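Uncharacterized protein Y57A10A.28 (PDB 5EIK) forms a homotrimeric potassium channel of the endoplasmic reticulum that binds phosphatidylinositol 4,5-bisphosphate and may supply counter-ions during calcium release. Local coordinates at residues Y153-Q156 / I157-V161; A140-K143 / H144-I148; A197-I200 / A201-F205. All blocks are in the same frame, centred on the assembly; numbering follows the deposited sequence.

How the contacts relate
The three contacts are successive turns on three neighbouring transmembrane helices of one TRIC subunit. In chain order they run contact 2 (helix 120-148), contact 1 (helix 153-165) and contact 3 (helix 194-209). Contact 1 lies between the others, its centre about 8 Å from that of contact 2 and about 9 Å from that of contact 3. The centres of contacts 2 and 3 are about 14 Å apart, yet the two still meet where Val142 packs on Ser202. Contacts 1 and 3 also touch the second subunit, whereas no other protein chain reaches contact 2. The cluster therefore joins the helix bundle of one subunit to the trimer interface.

Contact 1 of 3, residues Y153-Q156 / I157-V161; sequences YLVQ and ILVGV. With DMU (decyl-beta-D-maltopyranoside), chain M.
Tyr153 to Gln156 pair with Ile157 to Gly160 in a buried, local contact between successive turns at the start of helix 153-165. This helix begins the discontinuous fifth transmembrane segment. Four backbone bonds link the turns. The straightest runs from Leu158 N to Leu154 O, 2.9 Å long, with an N-H...O angle of 177°. Ile157 N reaches Tyr153 O at 3.0 Å, and Gly160 N reaches Gln156 O at 3.1 Å.

Ile157 places CG1 beside its own backbone N (chi1 -65°), which lays this branch 3.2 Å from Tyr153 O. The Ile157 side chain also packs on Ile203 and Thr206 of helix 194-209. Leu158 likewise sends CG back over the preceding turn. Its CD1 meets CG of Leu154 at 4.1 Å, and the two leucines approach at a slant. Val155 and Val159 make the matching apolar pair on another side, CG1 to CG2, also at 4.1 Å.

The two leucines also touch the detergent. The decyl tail of the maltoside runs past both: Leu158 CD2 is 3.7 Å from its C28, and Leu154 CD1 is 3.9 Å from its C40, next to the tail end. Ile95 and Leu89 of the second subunit pack on Leu154 and Leu158, respectively.

The amide end of Gln156 turns to partners outside these two turns. Its OE1 is hydrogen-bonded to His210 NE2 and its NE2 to Tyr149 O, so both ends of the buried amide are satisfied and its rotation is fixed. Tyr153 stacks its ring on that of His210. The arrangement is that of regular i to i+4 bonding and side-chain contact along one transmembrane alpha helix, at a lipid- and detergent-lined subunit interface of a TRIC trimer.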
# COMPACT_ATOMS: atom_id res chain seq x y z
N TYR A 153 6.06 22.12 -7.96
CA TYR A 153 7.44 21.95 -7.52
C TYR A 153 7.60 20.82 -6.51
O TYR A 153 8.56 20.05 -6.55
CB TYR A 153 7.96 23.24 -6.88
CG TYR A 153 8.41 24.31 -7.86
CD1 TYR A 153 7.59 24.72 -8.91
CD2 TYR A 153 9.64 24.95 -7.69
CE1 TYR A 153 7.99 25.75 -9.77
CE2 TYR A 153 10.04 25.98 -8.53
CZ TYR A 153 9.21 26.38 -9.57
OH TYR A 153 9.60 27.41 -10.39
N LEU A 154 6.65 20.73 -5.58
CA LEU A 154 6.69 19.71 -4.55
C LEU A 154 6.59 18.31 -5.14
O LEU A 154 7.38 17.44 -4.80
CB LEU A 154 5.56 19.95 -3.55
CG LEU A 154 5.71 19.25 -2.21
CD1 LEU A 154 7.13 19.45 -1.68
CD2 LEU A 154 4.69 19.82 -1.24
N VAL A 155 5.60 18.10 -6.01
CA VAL A 155 5.43 16.80 -6.64
C VAL A 155 6.71 16.41 -7.39
O VAL A 155 7.18 15.27 -7.31
CB VAL A 155 4.25 16.82 -7.63
CG1 VAL A 155 4.17 15.49 -8.36
CG2 VAL A 155 2.96 17.07 -6.89
N GLN A 156 7.28 17.37 -8.12
CA GLN A 156 8.49 17.15 -8.87
C GLN A 156 9.63 16.67 -7.96
O GLN A 156 10.36 15.74 -8.28
CB GLN A 156 8.89 18.44 -9.58
CG GLN A 156 7.93 18.85 -10.68
CD GLN A 156 8.10 20.30 -11.09
OE1 GLN A 156 9.11 20.93 -10.78
NE2 GLN A 156 7.11 20.85 -11.79
N ILE A 157 9.76 17.30 -6.80
CA ILE A 157 10.81 16.92 -5.88
C ILE A 157 10.55 15.52 -5.31
O ILE A 157 11.44 14.66 -5.34
CB ILE A 157 10.93 17.95 -4.74
CG1 ILE A 157 11.39 19.29 -5.31
CG2 ILE A 157 11.95 17.50 -3.71
CD1 ILE A 157 11.33 20.44 -4.31
N LEU A 158 9.34 15.29 -4.81
CA LEU A 158 9.01 13.99 -4.24
C LEU A 158 9.20 12.85 -5.23
O LEU A 158 9.69 11.78 -4.88
CB LEU A 158 7.58 14.01 -3.69
CG LEU A 158 7.40 15.05 -2.59
CD1 LEU A 158 5.94 15.13 -2.17
CD2 LEU A 158 8.30 14.69 -1.40
N VAL A 159 8.80 13.07 -6.48
CA VAL A 159 8.97 12.04 -7.49
C VAL A 159 10.47 11.74 -7.68
O VAL A 159 10.88 10.59 -7.78
CB VAL A 159 8.33 12.46 -8.83
CG1 VAL A 159 8.77 11.53 -9.95
CG2 VAL A 159 6.81 12.42 -8.70
N GLY A 160 11.28 12.80 -7.70
CA GLY A 160 12.70 12.63 -7.86
C GLY A 160 13.27 11.81 -6.72
O GLY A 160 14.12 10.93 -6.93
N VAL A 161 12.81 12.09 -5.51
CA VAL A 161 13.27 11.36 -4.34
C VAL A 161 12.79 9.91 -4.38
O VAL A 161 13.53 9.00 -4.00
CB VAL A 161 12.76 12.04 -3.05
CG1 VAL A 161 13.21 11.27 -1.82
CG2 VAL A 161 13.28 13.47 -2.98
C1 DMU M . 15.29 10.70 5.92
C2 DMU M . 16.06 9.53 6.56
C3 DMU M . 15.23 8.93 7.74
C4 DMU M . 13.78 8.63 7.27
O5 DMU M . 13.16 9.79 6.65
C6 DMU M . 13.89 10.24 5.48
O7 DMU M . 15.82 7.67 8.20
O16 DMU M . 13.19 11.34 4.87
C18 DMU M . 12.44 10.85 3.75
C19 DMU M . 11.50 11.94 3.23
C22 DMU M . 12.29 13.01 2.48
C25 DMU M . 11.48 14.31 2.43
C28 DMU M . 11.07 14.62 0.98
C31 DMU M . 11.36 16.09 0.61
C34 DMU M . 10.83 17.08 1.67
C37 DMU M . 11.39 18.48 1.36
C40 DMU M . 10.53 19.15 0.27
C43 DMU M . 10.68 20.67 0.35
O49 DMU M . 16.03 11.19 4.77
O55 DMU M . 17.30 10.05 7.07
C57 DMU M . 12.95 8.20 8.49
O61 DMU M . 11.79 7.50 8.03
C5 DMU M . 17.53 6.65 9.50
C7 DMU M . 16.65 5.49 10.01
C8 DMU M . 15.84 5.95 11.18
C9 DMU M . 15.11 7.24 10.94
O1 DMU M . 15.95 8.30 10.41
C10 DMU M . 16.72 7.90 9.20
O2 DMU M . 15.08 4.91 11.61
O3 DMU M . 18.21 6.31 8.33
O4 DMU M . 17.49 4.35 10.28
C11 DMU M . 14.35 7.64 12.14
O6 DMU M . 13.52 8.79 11.92

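Contact 2 of 3, residues A140-K143 / H144-I148; sequences AGVK and HAVRI
His144 sits one turn beyond Ala140, in the last turns of the long alpha helix 120-148, the fourth transmembrane helix. The contact follows the usual i to i+4 pattern. His144 N bonds to Ala140 O at 2.9 Å. Its CG points away from the backbone N (chi1 -178°), and the ring leads off from the preceding turn. There NE2 is hydrogen-bonded to Glu83 OE2, which ties the helix end to a residue far back in the chain.

Ala145 N bonds to Gly141 O at 3.0 Å. Its CB packs against Gln156 and Val159 of helix 153-165.

Val146 makes the one apolar side-chain pair between the two segments. Its CG2 lies beside the backbone N, 3.0 Å from Val142 O and 4.1 Å from Val142 CG1. The same oxygen accepts Val146 N, and the methyl packs tightly against it. Gln156 packs on Val146 from the neighbouring helix.

Arg147 N bonds to Lys143 O at 3.1 Å, with an N-H...O angle of 150°. The arginine chain bends at chi3 (57°), and this brings its guanidinium CZ to the edge of the His144 ring, in the ring plane.

Ile148 ends the helix. Its N bonds to His144 O, and its CD1 lies over one face of the His144 ring, 3.5 Å above the plane and offset toward the rim.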
# COMPACT_ATOMS: atom_id res chain seq x y z
N ALA A 140 15.79 11.86 -14.07
CA ALA A 140 14.74 11.40 -14.97
C ALA A 140 13.39 11.54 -14.29
O ALA A 140 12.40 11.91 -14.93
CB ALA A 140 14.99 9.93 -15.36
N GLY A 141 13.35 11.23 -13.00
CA GLY A 141 12.12 11.33 -12.24
C GLY A 141 11.60 12.76 -12.22
O GLY A 141 10.40 13.00 -12.40
N VAL A 142 12.51 13.71 -12.01
CA VAL A 142 12.16 15.12 -11.98
C VAL A 142 11.64 15.57 -13.33
O VAL A 142 10.61 16.26 -13.42
CB VAL A 142 13.38 15.97 -11.56
CG1 VAL A 142 13.09 17.44 -11.78
CG2 VAL A 142 13.70 15.72 -10.09
N LYS A 143 12.34 15.18 -14.39
CA LYS A 143 11.94 15.56 -15.74
C LYS A 143 10.56 15.00 -16.07
O LYS A 143 9.71 15.70 -16.63
CB LYS A 143 12.96 15.03 -16.75
CG LYS A 143 12.75 15.53 -18.16
CD LYS A 143 13.77 14.91 -19.10
CE LYS A 143 13.60 15.42 -20.53
NZ LYS A 143 14.61 14.84 -21.45
N HIS A 144 10.32 13.74 -15.71
CA HIS A 144 9.03 13.12 -15.96
C HIS A 144 7.92 13.89 -15.23
O HIS A 144 6.88 14.22 -15.83
CB HIS A 144 9.06 11.66 -15.48
CG HIS A 144 7.80 10.91 -15.73
ND1 HIS A 144 7.14 10.93 -16.94
CD2 HIS A 144 7.08 10.08 -14.93
CE1 HIS A 144 6.08 10.14 -16.87
NE2 HIS A 144 6.02 9.62 -15.66
N ALA A 145 8.15 14.21 -13.96
CA ALA A 145 7.16 14.94 -13.18
C ALA A 145 6.90 16.33 -13.74
O ALA A 145 5.76 16.80 -13.73
CB ALA A 145 7.62 15.05 -11.73
N VAL A 146 7.95 16.99 -14.22
CA VAL A 146 7.83 18.32 -14.78
C VAL A 146 6.95 18.33 -16.02
O VAL A 146 6.17 19.26 -16.25
CB VAL A 146 9.22 18.89 -15.14
CG1 VAL A 146 9.08 20.16 -15.97
CG2 VAL A 146 9.98 19.18 -13.87
N ARG A 147 7.06 17.27 -16.82
CA ARG A 147 6.27 17.15 -18.03
C ARG A 147 4.79 16.91 -17.72
O ARG A 147 3.92 17.31 -18.49
CB ARG A 147 6.83 16.01 -18.89
CG ARG A 147 6.11 15.79 -20.21
CD ARG A 147 6.94 14.91 -21.14
NE ARG A 147 7.27 13.63 -20.53
CZ ARG A 147 6.40 12.64 -20.32
NH1 ARG A 147 5.13 12.79 -20.69
NH2 ARG A 147 6.80 11.51 -19.75
N ILE A 148 4.49 16.27 -16.59
CA ILE A 148 3.10 16.01 -16.24
C ILE A 148 2.47 17.13 -15.42
O ILE A 148 1.34 17.53 -15.69
CB ILE A 148 2.96 14.69 -15.44
CG1 ILE A 148 3.53 13.53 -16.24
CG2 ILE A 148 1.50 14.41 -15.17
CD1 ILE A 148 3.45 12.20 -15.52

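Contact 3 of 3, residues A197-I200 / A201-F205; sequences ACVI and ASIVF
Ala197 and Ala201 start this contact between successive turns of helix 194-209, the sixth transmembrane helix. Ala197 O accepts the bond from Ala201 N at 2.9 Å, and Ala201 CB lies 3.3 Å from the same oxygen. Both alanines face helix 218-238, where Phe229 packs on each of them.

Cys198 O takes the bond from Ser202 N at 2.8 Å. The cysteine side chain touches Arg134 and Ile138 of helix 120-148 and Ala165 of helix 153-165; Arg134 binds phosphatidylinositol 4,5-bisphosphate. One turn on, Ser202 has OG opposite its backbone N (chi1 -170°), where it is hydrogen-bonded to Ile157 O of helix 153-165. That carbonyl also accepts Val161 N, so two bonds grip it.

Val199 O accepts Ile203 N at 2.9 Å. Their side chains run side by side in the same direction, and Val199 CG1 meets Ile203 CD1 at 4.1 Å. A decyl maltoside touches Val199. Val161 packs on Val199 from helix 153-165.

Ile200 closes the walk. Its O bonds to Val204 N with an N-H...O angle of 172°. Its CG2 comes 4.3 Å from Val204 CG2, a looser apolar pair. Val204 also packs on Val221 of helix 218-238, while Phe60 of the second subunit packs on both Val199 and Ile200.

The whole is two successive turns of a regular alpha helix in the TRIC bundle. Helix 218-238 packs on the alanines and Val204, and helices 120-148 and 153-165 pack on Cys198 and Ser202. The cysteine lies beside the phosphoinositide site.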
# COMPACT_ATOMS: atom_id res chain seq x y z
N ALA A 197 20.41 12.84 0.83
CA ALA A 197 21.16 13.30 -0.34
C ALA A 197 20.27 13.28 -1.59
O ALA A 197 20.42 14.12 -2.47
CB ALA A 197 22.39 12.42 -0.55
N CYS A 198 19.36 12.31 -1.67
CA CYS A 198 18.43 12.24 -2.81
C CYS A 198 17.48 13.43 -2.75
O CYS A 198 17.05 13.95 -3.78
CB CYS A 198 17.60 10.96 -2.77
SG CYS A 198 18.47 9.43 -3.11
N VAL A 199 17.15 13.86 -1.53
CA VAL A 199 16.25 15.00 -1.35
C VAL A 199 16.94 16.23 -1.90
O VAL A 199 16.37 16.96 -2.73
CB VAL A 199 15.89 15.21 0.14
CG1 VAL A 199 15.07 16.50 0.32
CG2 VAL A 199 15.08 14.03 0.65
N ILE A 200 18.17 16.45 -1.47
CA ILE A 200 18.95 17.61 -1.93
C ILE A 200 19.12 17.56 -3.45
O ILE A 200 18.84 18.54 -4.14
CB ILE A 200 20.34 17.67 -1.25
CG1 ILE A 200 20.17 17.84 0.26
CG2 ILE A 200 21.16 18.82 -1.81
CD1 ILE A 200 19.28 19.01 0.65
N ALA A 201 19.56 16.42 -3.96
CA ALA A 201 19.75 16.27 -5.39
C ALA A 201 18.46 16.57 -6.14
O ALA A 201 18.46 17.23 -7.19
CB ALA A 201 20.21 14.84 -5.72
N SER A 202 17.35 16.09 -5.60
CA SER A 202 16.05 16.30 -6.24
C SER A 202 15.66 17.77 -6.27
O SER A 202 15.19 18.28 -7.30
CB SER A 202 14.98 15.48 -5.52
OG SER A 202 13.78 15.49 -6.26
N ILE A 203 15.84 18.45 -5.15
CA ILE A 203 15.53 19.87 -5.06
C ILE A 203 16.37 20.62 -6.10
O ILE A 203 15.86 21.41 -6.89
CB ILE A 203 15.85 20.42 -3.66
CG1 ILE A 203 14.78 19.96 -2.67
CG2 ILE A 203 15.96 21.94 -3.69
CD1 ILE A 203 15.11 20.28 -1.23
N VAL A 204 17.67 20.33 -6.09
CA VAL A 204 18.61 20.95 -7.01
C VAL A 204 18.24 20.78 -8.47
O VAL A 204 18.32 21.73 -9.24
CB VAL A 204 20.04 20.39 -6.77
CG1 VAL A 204 20.95 20.77 -7.93
CG2 VAL A 204 20.59 20.95 -5.47
N PHE A 205 17.83 19.58 -8.85
CA PHE A 205 17.44 19.33 -10.24
C PHE A 205 16.13 20.01 -10.56
O PHE A 205 15.89 20.42 -11.69
CB PHE A 205 17.31 17.82 -10.51
CG PHE A 205 18.62 17.08 -10.50
CD1 PHE A 205 19.80 17.71 -10.90
CD2 PHE A 205 18.67 15.74 -10.13
CE1 PHE A 205 21.01 17.02 -10.92
CE2 PHE A 205 19.87 15.04 -10.15
CZ PHE A 205 21.04 15.68 -10.55